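Local coordinates for protein 5-oxoprolinase subunit C (Escherichia coli, PDB 5DUD) that catalyses, as subunit C of 5-oxoprolinase, the ATP-dependent cleavage of 5-oxoproline to L-glutamate, at residues Y10-R18 / A48-T56; M34-L42 / Q295-A303. All blocks are in the same frame, centred on the assembly; numbering follows the deposited sequence.

Contact 1: residues Y10-R18 / A48-T56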
loop_
_atom_site.group_PDB
_atom_site.type_symbol
_atom_site.label_atom_id
_atom_site.label_comp_id
_atom_site.label_asym_id
_atom_site.label_seq_id
_atom_site.Cartn_x
_atom_site.Cartn_y
_atom_site.Cartn_z
ATOM N N TYR A 10 -3.543 15.410 10.192
ATOM C CA TYR A 10 -3.053 14.484 9.163
ATOM C C TYR A 10 -3.627 14.910 7.807
ATOM O O TYR A 10 -4.558 14.288 7.288
ATOM C CB TYR A 10 -3.446 13.029 9.541
ATOM C CG TYR A 10 -2.328 12.020 9.427
ATOM C CD1 TYR A 10 -1.400 11.864 10.449
ATOM C CD2 TYR A 10 -2.264 11.140 8.353
ATOM C CE1 TYR A 10 -0.401 10.895 10.379
ATOM C CE2 TYR A 10 -1.272 10.168 8.270
ATOM C CZ TYR A 10 -0.337 10.050 9.284
ATOM O OH TYR A 10 0.635 9.080 9.197
ATOM N N THR A 11 -3.082 16.004 7.249
ATOM C CA THR A 11 -3.521 16.540 5.955
ATOM C C THR A 11 -2.432 16.280 4.915
ATOM O O THR A 11 -1.266 16.573 5.177
ATOM C CB THR A 11 -3.858 18.029 6.083
ATOM O OG1 THR A 11 -4.727 18.198 7.202
ATOM C CG2 THR A 11 -4.535 18.590 4.833
ATOM N N THR A 12 -2.810 15.725 3.737
ATOM C CA THR A 12 -1.886 15.383 2.644
ATOM C C THR A 12 -2.524 15.579 1.272
ATOM O O THR A 12 -3.748 15.582 1.160
ATOM C CB THR A 12 -1.434 13.906 2.754
ATOM O OG1 THR A 12 -2.576 13.042 2.693
ATOM C CG2 THR A 12 -0.628 13.636 3.991
ATOM N N VAL A 13 -1.685 15.669 0.221
ATOM C CA VAL A 13 -2.132 15.766 -1.176
ATOM C C VAL A 13 -2.327 14.339 -1.693
ATOM O O VAL A 13 -1.348 13.592 -1.764
ATOM C CB VAL A 13 -1.129 16.551 -2.061
ATOM C CG1 VAL A 13 -1.703 16.796 -3.457
ATOM C CG2 VAL A 13 -0.714 17.869 -1.407
ATOM N N GLN A 14 -3.566 13.949 -2.030
ATOM C CA GLN A 14 -3.859 12.599 -2.494
ATOM C C GLN A 14 -4.439 12.611 -3.903
ATOM O O GLN A 14 -5.127 13.549 -4.294
ATOM C CB GLN A 14 -4.817 11.894 -1.518
ATOM C CG GLN A 14 -4.209 11.632 -0.136
ATOM C CD GLN A 14 -3.027 10.682 -0.148
ATOM O OE1 GLN A 14 -2.846 9.871 -1.060
ATOM N NE2 GLN A 14 -2.196 10.746 0.882
ATOM N N ASP A 15 -4.109 11.553 -4.658
ATOM C CA ASP A 15 -4.456 11.325 -6.065
ATOM C C ASP A 15 -5.210 9.978 -6.237
ATOM O O ASP A 15 -5.623 9.372 -5.248
ATOM C CB ASP A 15 -3.122 11.288 -6.854
ATOM C CG ASP A 15 -3.178 11.882 -8.239
ATOM O OD1 ASP A 15 -3.277 13.116 -8.347
ATOM O OD2 ASP A 15 -3.090 11.113 -9.219
ATOM N N GLY A 16 -5.381 9.530 -7.486
ATOM C CA GLY A 16 -5.918 8.209 -7.811
ATOM C C GLY A 16 -5.066 7.065 -7.289
ATOM O O GLY A 16 -5.606 6.065 -6.811
ATOM N N GLY A 17 -3.742 7.206 -7.389
ATOM C CA GLY A 17 -2.801 6.209 -6.897
ATOM C C GLY A 17 -1.578 6.018 -7.769
ATOM O O GLY A 17 -1.628 6.193 -8.989
ATOM N N ARG A 18 -0.468 5.641 -7.129
ATOM C CA ARG A 18 0.814 5.373 -7.776
ATOM C C ARG A 18 0.840 3.892 -8.210
ATOM O O ARG A 18 1.439 3.058 -7.541
ATOM C CB ARG A 18 1.945 5.732 -6.793
ATOM C CG ARG A 18 3.332 5.731 -7.407
ATOM C CD ARG A 18 4.397 6.366 -6.528
ATOM N NE ARG A 18 4.246 7.823 -6.437
ATOM C CZ ARG A 18 3.640 8.499 -5.458
ATOM N NH1 ARG A 18 3.096 7.855 -4.426
ATOM N NH2 ARG A 18 3.569 9.823 -5.503
ATOM N N ALA A 48 -11.205 12.648 -12.683
ATOM C CA ALA A 48 -11.628 12.032 -11.412
ATOM C C ALA A 48 -10.454 11.675 -10.457
ATOM O O ALA A 48 -10.599 11.813 -9.247
ATOM C CB ALA A 48 -12.450 10.787 -11.700
ATOM N N ASN A 49 -9.293 11.289 -11.007
ATOM C CA ASN A 49 -8.088 10.952 -10.233
ATOM C C ASN A 49 -7.121 12.153 -10.062
ATOM O O ASN A 49 -5.968 11.962 -9.672
ATOM C CB ASN A 49 -7.374 9.802 -10.947
ATOM C CG ASN A 49 -8.185 8.523 -10.925
ATOM O OD1 ASN A 49 -8.436 7.956 -9.858
ATOM N ND2 ASN A 49 -8.696 8.090 -12.072
ATOM N N ALA A 50 -7.583 13.391 -10.293
ATOM C CA ALA A 50 -6.715 14.567 -10.169
ATOM C C ALA A 50 -6.288 14.783 -8.702
ATOM O O ALA A 50 -6.968 14.300 -7.792
ATOM C CB ALA A 50 -7.420 15.803 -10.703
ATOM N N PRO A 51 -5.166 15.486 -8.438
ATOM C CA PRO A 51 -4.732 15.664 -7.039
ATOM C C PRO A 51 -5.651 16.576 -6.219
ATOM O O PRO A 51 -5.932 17.701 -6.631
ATOM C CB PRO A 51 -3.320 16.264 -7.155
ATOM C CG PRO A 51 -2.983 16.281 -8.592
ATOM C CD PRO A 51 -4.224 16.117 -9.384
ATOM N N ALA A 52 -6.109 16.079 -5.053
ATOM C CA ALA A 52 -6.968 16.812 -4.115
ATOM C C ALA A 52 -6.486 16.587 -2.677
ATOM O O ALA A 52 -5.912 15.541 -2.385
ATOM C CB ALA A 52 -8.415 16.364 -4.267
ATOM N N LEU A 53 -6.721 17.555 -1.780
ATOM C CA LEU A 53 -6.262 17.444 -0.395
ATOM C C LEU A 53 -7.085 16.476 0.431
ATOM O O LEU A 53 -8.290 16.659 0.527
ATOM C CB LEU A 53 -6.318 18.806 0.319
ATOM C CG LEU A 53 -5.506 19.931 -0.271
ATOM C CD1 LEU A 53 -5.741 21.215 0.496
ATOM C CD2 LEU A 53 -4.048 19.579 -0.292
ATOM N N GLU A 54 -6.440 15.507 1.096
ATOM C CA GLU A 54 -7.114 14.630 2.058
ATOM C C GLU A 54 -6.964 15.300 3.415
ATOM O O GLU A 54 -5.883 15.808 3.701
ATOM C CB GLU A 54 -6.514 13.213 2.062
ATOM C CG GLU A 54 -7.110 12.308 3.131
ATOM C CD GLU A 54 -6.704 10.853 3.025
ATOM O OE1 GLU A 54 -5.799 10.432 3.781
ATOM O OE2 GLU A 54 -7.295 10.131 2.192
ATOM N N ILE A 55 -8.037 15.355 4.227
ATOM C CA ILE A 55 -8.017 16.001 5.550
ATOM C C ILE A 55 -8.557 15.014 6.561
ATOM O O ILE A 55 -9.616 14.457 6.306
ATOM C CB ILE A 55 -8.864 17.312 5.557
ATOM C CG1 ILE A 55 -8.571 18.231 4.340
ATOM C CG2 ILE A 55 -8.675 18.085 6.860
ATOM C CD1 ILE A 55 -9.781 18.964 3.860
ATOM N N THR A 56 -7.868 14.806 7.703
ATOM C CA THR A 56 -8.317 13.886 8.749
ATOM C C THR A 56 -8.800 14.704 9.939
ATOM O O THR A 56 -8.016 15.457 10.516
ATOM C CB THR A 56 -7.200 12.918 9.135
ATOM O OG1 THR A 56 -6.723 12.286 7.944
ATOM C CG2 THR A 56 -7.664 11.861 10.146
HETATM O O HOH W 1 -4.260 12.326 5.428
#
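The carbonyl oxygen of Tyr-10 is gripped by two donors. Thr-56 OG1 donates to Tyr-10 O at 3.0 Å, in the carbonyl plane and on a lone pair (C=O...OG1 angle 142°), and a water donates to Tyr-10 O from 2.7 Å. The same water donates to Glu-54 OE1 at 2.9 Å, so carbonyl and carboxylate, both acceptors, are joined through it. Glu-54 reaches this position because CG stands anti to the backbone N (chi1 175°) and the chain runs on extended. Its OE1 also meets Arg-206 in a salt bridge, while OE2 accepts from Tyr-112 OH and Leu-32 N; the buried carboxylate, probably charged, has partners on both oxygens, and a glutamate suits the place.

Between the strands, backbone bonds run in pairs. Thr-12 and Glu-54 exchange N-H and C=O, with Glu-54 N to Thr-12 O at 2.7 Å, and Gln-14 and Ala-52 do the same, with Ala-52 N to Gln-14 O at 2.8 Å. On the face of Thr-12, Gln-14 lays its CG 3.6 Å from Glu-54 CB, and small Ala-52 leaves room for Leu-37 and Asn-41 of helix 34-44. The other face is apolar: Val-13 CG2 touches Leu-53 CD2 at 3.9 Å, Val-13 CG1 lies 4.1 Å from Pro-51 CB, and Leu-150 lies against both. Thr-11 and Val-13 bond onward to Leu-144 and Thr-130. These are twisted antiparallel neighbours: strand 12-14 is the outermost of five in this chain's sheet, and strand 52-56 belongs to the carboxyltransferase family region, of the cyclophilin-like clan.

Contact 2: residues M34-L42 / Q295-A303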
loop_
_atom_site.group_PDB
_atom_site.type_symbol
_atom_site.label_atom_id
_atom_site.label_comp_id
_atom_site.label_asym_id
_atom_site.label_seq_id
_atom_site.Cartn_x
_atom_site.Cartn_y
_atom_site.Cartn_z
ATOM N N MET A 34 -11.784 6.772 -1.890
ATOM C CA MET A 34 -11.621 7.065 -3.318
ATOM C C MET A 34 -12.885 7.697 -3.914
ATOM O O MET A 34 -12.737 8.677 -4.636
ATOM C CB MET A 34 -11.221 5.809 -4.126
ATOM C CG MET A 34 -9.721 5.545 -4.193
ATOM S SD MET A 34 -8.698 6.903 -4.835
ATOM C CE MET A 34 -9.624 7.353 -6.248
ATOM N N PRO A 35 -14.112 7.213 -3.599
ATOM C CA PRO A 35 -15.331 7.845 -4.138
ATOM C C PRO A 35 -15.518 9.311 -3.732
ATOM O O PRO A 35 -16.099 10.062 -4.508
ATOM C CB PRO A 35 -16.457 6.985 -3.549
ATOM C CG PRO A 35 -15.827 5.677 -3.279
ATOM C CD PRO A 35 -14.458 6.029 -2.793
ATOM N N ALA A 36 -15.024 9.727 -2.545
ATOM C CA ALA A 36 -15.142 11.121 -2.096
ATOM C C ALA A 36 -14.265 12.065 -2.940
ATOM O O ALA A 36 -14.767 13.081 -3.415
ATOM C CB ALA A 36 -14.780 11.251 -0.631
ATOM N N LEU A 37 -12.981 11.727 -3.143
ATOM C CA LEU A 37 -12.045 12.508 -3.966
ATOM C C LEU A 37 -12.498 12.572 -5.444
ATOM O O LEU A 37 -12.379 13.627 -6.078
ATOM C CB LEU A 37 -10.641 11.868 -3.866
ATOM C CG LEU A 37 -9.529 12.510 -4.700
ATOM C CD1 LEU A 37 -8.248 12.648 -3.911
ATOM C CD2 LEU A 37 -9.232 11.698 -5.958
ATOM N N ARG A 38 -13.001 11.442 -5.989
ATOM C CA ARG A 38 -13.457 11.370 -7.384
ATOM C C ARG A 38 -14.631 12.309 -7.634
ATOM O O ARG A 38 -14.587 13.054 -8.607
ATOM C CB ARG A 38 -13.818 9.933 -7.805
ATOM C CG ARG A 38 -12.578 9.091 -8.078
ATOM C CD ARG A 38 -12.875 7.665 -8.467
ATOM N NE ARG A 38 -11.639 6.947 -8.779
ATOM C CZ ARG A 38 -11.546 5.648 -9.047
ATOM N NH1 ARG A 38 -12.639 4.885 -9.053
ATOM N NH2 ARG A 38 -10.371 5.098 -9.312
ATOM N N ILE A 39 -15.635 12.330 -6.740
ATOM C CA ILE A 39 -16.803 13.217 -6.865
ATOM C C ILE A 39 -16.367 14.690 -6.799
ATOM O O ILE A 39 -16.850 15.497 -7.591
ATOM C CB ILE A 39 -17.868 12.892 -5.776
ATOM C CG1 ILE A 39 -18.516 11.511 -6.032
ATOM C CG2 ILE A 39 -18.952 13.975 -5.700
ATOM C CD1 ILE A 39 -19.177 10.874 -4.801
ATOM N N ALA A 40 -15.454 15.028 -5.862
ATOM C CA ALA A 40 -14.935 16.389 -5.697
ATOM C C ALA A 40 -14.258 16.877 -6.975
ATOM O O ALA A 40 -14.569 17.969 -7.446
ATOM C CB ALA A 40 -13.952 16.450 -4.535
ATOM N N ASN A 41 -13.347 16.063 -7.543
ATOM C CA ASN A 41 -12.652 16.428 -8.783
ATOM C C ASN A 41 -13.639 16.487 -9.955
ATOM O O ASN A 41 -13.496 17.341 -10.830
ATOM C CB ASN A 41 -11.491 15.463 -9.092
ATOM C CG ASN A 41 -10.313 15.596 -8.153
ATOM O OD1 ASN A 41 -9.837 16.699 -7.873
ATOM N ND2 ASN A 41 -9.759 14.475 -7.705
ATOM N N LEU A 42 -14.652 15.605 -9.955
ATOM C CA LEU A 42 -15.680 15.618 -10.993
ATOM C C LEU A 42 -16.470 16.933 -10.940
ATOM O O LEU A 42 -16.625 17.589 -11.972
ATOM C CB LEU A 42 -16.623 14.406 -10.871
ATOM C CG LEU A 42 -16.081 13.089 -11.457
ATOM C CD1 LEU A 42 -16.781 11.890 -10.850
ATOM C CD2 LEU A 42 -16.216 13.056 -12.975
ATOM N N GLN A 295 -20.544 0.826 -8.519
ATOM C CA GLN A 295 -19.769 1.992 -8.082
ATOM C C GLN A 295 -18.979 2.586 -9.260
ATOM O O GLN A 295 -18.912 3.805 -9.381
ATOM C CB GLN A 295 -18.835 1.641 -6.918
ATOM C CG GLN A 295 -18.422 2.866 -6.109
ATOM C CD GLN A 295 -17.652 2.499 -4.868
ATOM O OE1 GLN A 295 -18.206 2.429 -3.768
ATOM N NE2 GLN A 295 -16.355 2.272 -5.010
ATOM N N GLN A 296 -18.445 1.737 -10.168
ATOM C CA GLN A 296 -17.769 2.217 -11.389
ATOM C C GLN A 296 -18.792 2.868 -12.336
ATOM O O GLN A 296 -18.497 3.876 -12.975
ATOM C CB GLN A 296 -17.025 1.079 -12.113
ATOM C CG GLN A 296 -15.689 0.720 -11.468
ATOM C CD GLN A 296 -14.950 -0.365 -12.223
ATOM O OE1 GLN A 296 -15.549 -1.224 -12.883
ATOM N NE2 GLN A 296 -13.627 -0.373 -12.121
ATOM N N ARG A 297 -20.000 2.281 -12.401
ATOM C CA ARG A 297 -21.137 2.761 -13.188
ATOM C C ARG A 297 -21.694 4.072 -12.610
ATOM O O ARG A 297 -22.232 4.890 -13.353
ATOM C CB ARG A 297 -22.245 1.690 -13.214
ATOM C CG ARG A 297 -21.881 0.431 -14.011
ATOM C CD ARG A 297 -22.938 -0.660 -13.887
ATOM N NE ARG A 297 -22.722 -1.744 -14.846
ATOM C CZ ARG A 297 -23.579 -2.731 -15.104
ATOM N NH1 ARG A 297 -24.747 -2.791 -14.462
ATOM N NH2 ARG A 297 -23.279 -3.671 -15.989
ATOM N N TYR A 298 -21.593 4.249 -11.279
ATOM C CA TYR A 298 -22.048 5.449 -10.572
ATOM C C TYR A 298 -21.191 6.685 -10.951
ATOM O O TYR A 298 -21.754 7.766 -11.078
ATOM C CB TYR A 298 -22.042 5.199 -9.045
ATOM C CG TYR A 298 -22.224 6.426 -8.182
ATOM C CD1 TYR A 298 -23.486 6.966 -7.964
ATOM C CD2 TYR A 298 -21.151 6.986 -7.499
ATOM C CE1 TYR A 298 -23.667 8.068 -7.132
ATOM C CE2 TYR A 298 -21.318 8.089 -6.668
ATOM C CZ TYR A 298 -22.578 8.634 -6.495
ATOM O OH TYR A 298 -22.750 9.714 -5.668
ATOM N N PHE A 299 -19.865 6.533 -11.172
ATOM C CA PHE A 299 -19.012 7.671 -11.569
ATOM C C PHE A 299 -19.292 8.107 -13.029
ATOM O O PHE A 299 -19.063 9.268 -13.367
ATOM C CB PHE A 299 -17.516 7.353 -11.387
ATOM C CG PHE A 299 -17.128 6.974 -9.974
ATOM C CD1 PHE A 299 -17.301 7.866 -8.924
ATOM C CD2 PHE A 299 -16.568 5.737 -9.698
ATOM C CE1 PHE A 299 -16.958 7.508 -7.620
ATOM C CE2 PHE A 299 -16.247 5.373 -8.392
ATOM C CZ PHE A 299 -16.426 6.266 -7.365
ATOM N N GLU A 300 -19.787 7.184 -13.883
ATOM C CA GLU A 300 -20.176 7.464 -15.270
ATOM C C GLU A 300 -21.485 8.276 -15.286
ATOM O O GLU A 300 -21.679 9.088 -16.192
ATOM C CB GLU A 300 -20.301 6.169 -16.090
ATOM C CG GLU A 300 -18.948 5.511 -16.303
ATOM C CD GLU A 300 -18.938 4.326 -17.247
ATOM O OE1 GLU A 300 -19.627 3.324 -16.953
ATOM O OE2 GLU A 300 -18.202 4.381 -18.259
ATOM N N GLN A 301 -22.361 8.089 -14.272
ATOM C CA GLN A 301 -23.581 8.895 -14.113
ATOM C C GLN A 301 -23.195 10.334 -13.736
ATOM O O GLN A 301 -23.797 11.281 -14.243
ATOM C CB GLN A 301 -24.530 8.303 -13.054
ATOM C CG GLN A 301 -25.319 7.082 -13.525
ATOM C CD GLN A 301 -25.525 6.053 -12.434
ATOM O OE1 GLN A 301 -25.243 4.865 -12.617
ATOM N NE2 GLN A 301 -26.029 6.470 -11.276
ATOM N N LEU A 302 -22.184 10.491 -12.850
ATOM C CA LEU A 302 -21.659 11.806 -12.448
ATOM C C LEU A 302 -20.956 12.504 -13.622
ATOM O O LEU A 302 -20.984 13.733 -13.699
ATOM C CB LEU A 302 -20.667 11.685 -11.279
ATOM C CG LEU A 302 -21.228 11.723 -9.852
ATOM C CD1 LEU A 302 -20.908 10.443 -9.093
ATOM C CD2 LEU A 302 -20.676 12.924 -9.083
ATOM N N ALA A 303 -20.333 11.726 -14.534
ATOM C CA ALA A 303 -19.637 12.258 -15.711
ATOM C C ALA A 303 -20.592 12.878 -16.765
ATOM O O ALA A 303 -20.092 13.484 -17.711
ATOM C CB ALA A 303 -18.801 11.163 -16.365
#
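The ring of Phe-299 carries Arg-38 CD over one face, 4.0 Å from the centroid and 13° off the normal, a CH-pi contact, and meets Pro-35 at its edge, where Pro-35 CB is 3.9 Å from Phe-299 CZ. The Arg-38 chain, stretched out along its length, lies across the ring and carries its guanidinium beyond it; the two planes stand 85° apart, with Arg-38 NH1 3.7 Å from Phe-299 CE2. Arginine suits this partly exposed border: its methylenes cover the aromatic, while NH2 makes a weak hydrogen bond to Asn-49. The Tyr-298 ring takes Leu-302 CD1 on one face, from its own helix, and Ile-39 CD1 at its edge, 4.0 Å from Tyr-298 CE2.

Branched aliphatics fill the next turn. Ile-39 CG2 packs on Leu-302 CD2 at 3.9 Å, and Leu-42 CD1 comes equally near Leu-302 CB, each pair set roughly perpendicular. An alanine in place of Phe-299 would probably open a gap between the helices and leave the Arg-38 chain without the surface it lies on. No hydrogen bond joins the segments. Their axes run almost parallel, 15° apart and 10.8 Å at closest approach, a spacing bridged by the large side chains. Such packing of two nearly parallel helices, through residues three or four apart, lays the long C-terminal helix 285-302 on helix 34-44, which in turn covers strands 68-74 and 110-115.

How the contacts relate
Contact 1 and contact 2 have centres about 14 Å apart and form successive layers: sheet, then helix 34-44, then the C-terminal helix. Along the chain, helix 34-44 is the connection between strands 12-14 and 52-56. In space, its Leu-37 and Asn-41 face the sheet, while Pro-35, Arg-38, Ile-39 and Leu-42 meet residues 295-303. Asn-41 joins the layers, its ND2 3.2 Å from Ala-48 O in a probable hydrogen bond that ties the helix to the turn leading into strand 52-56. Leu-37 CD1 also sits 3.3 Å from Gln-14 O. Arg-38, on the helix of contact 2, borders Asn-49 of contact 1, so the contacts adjoin there.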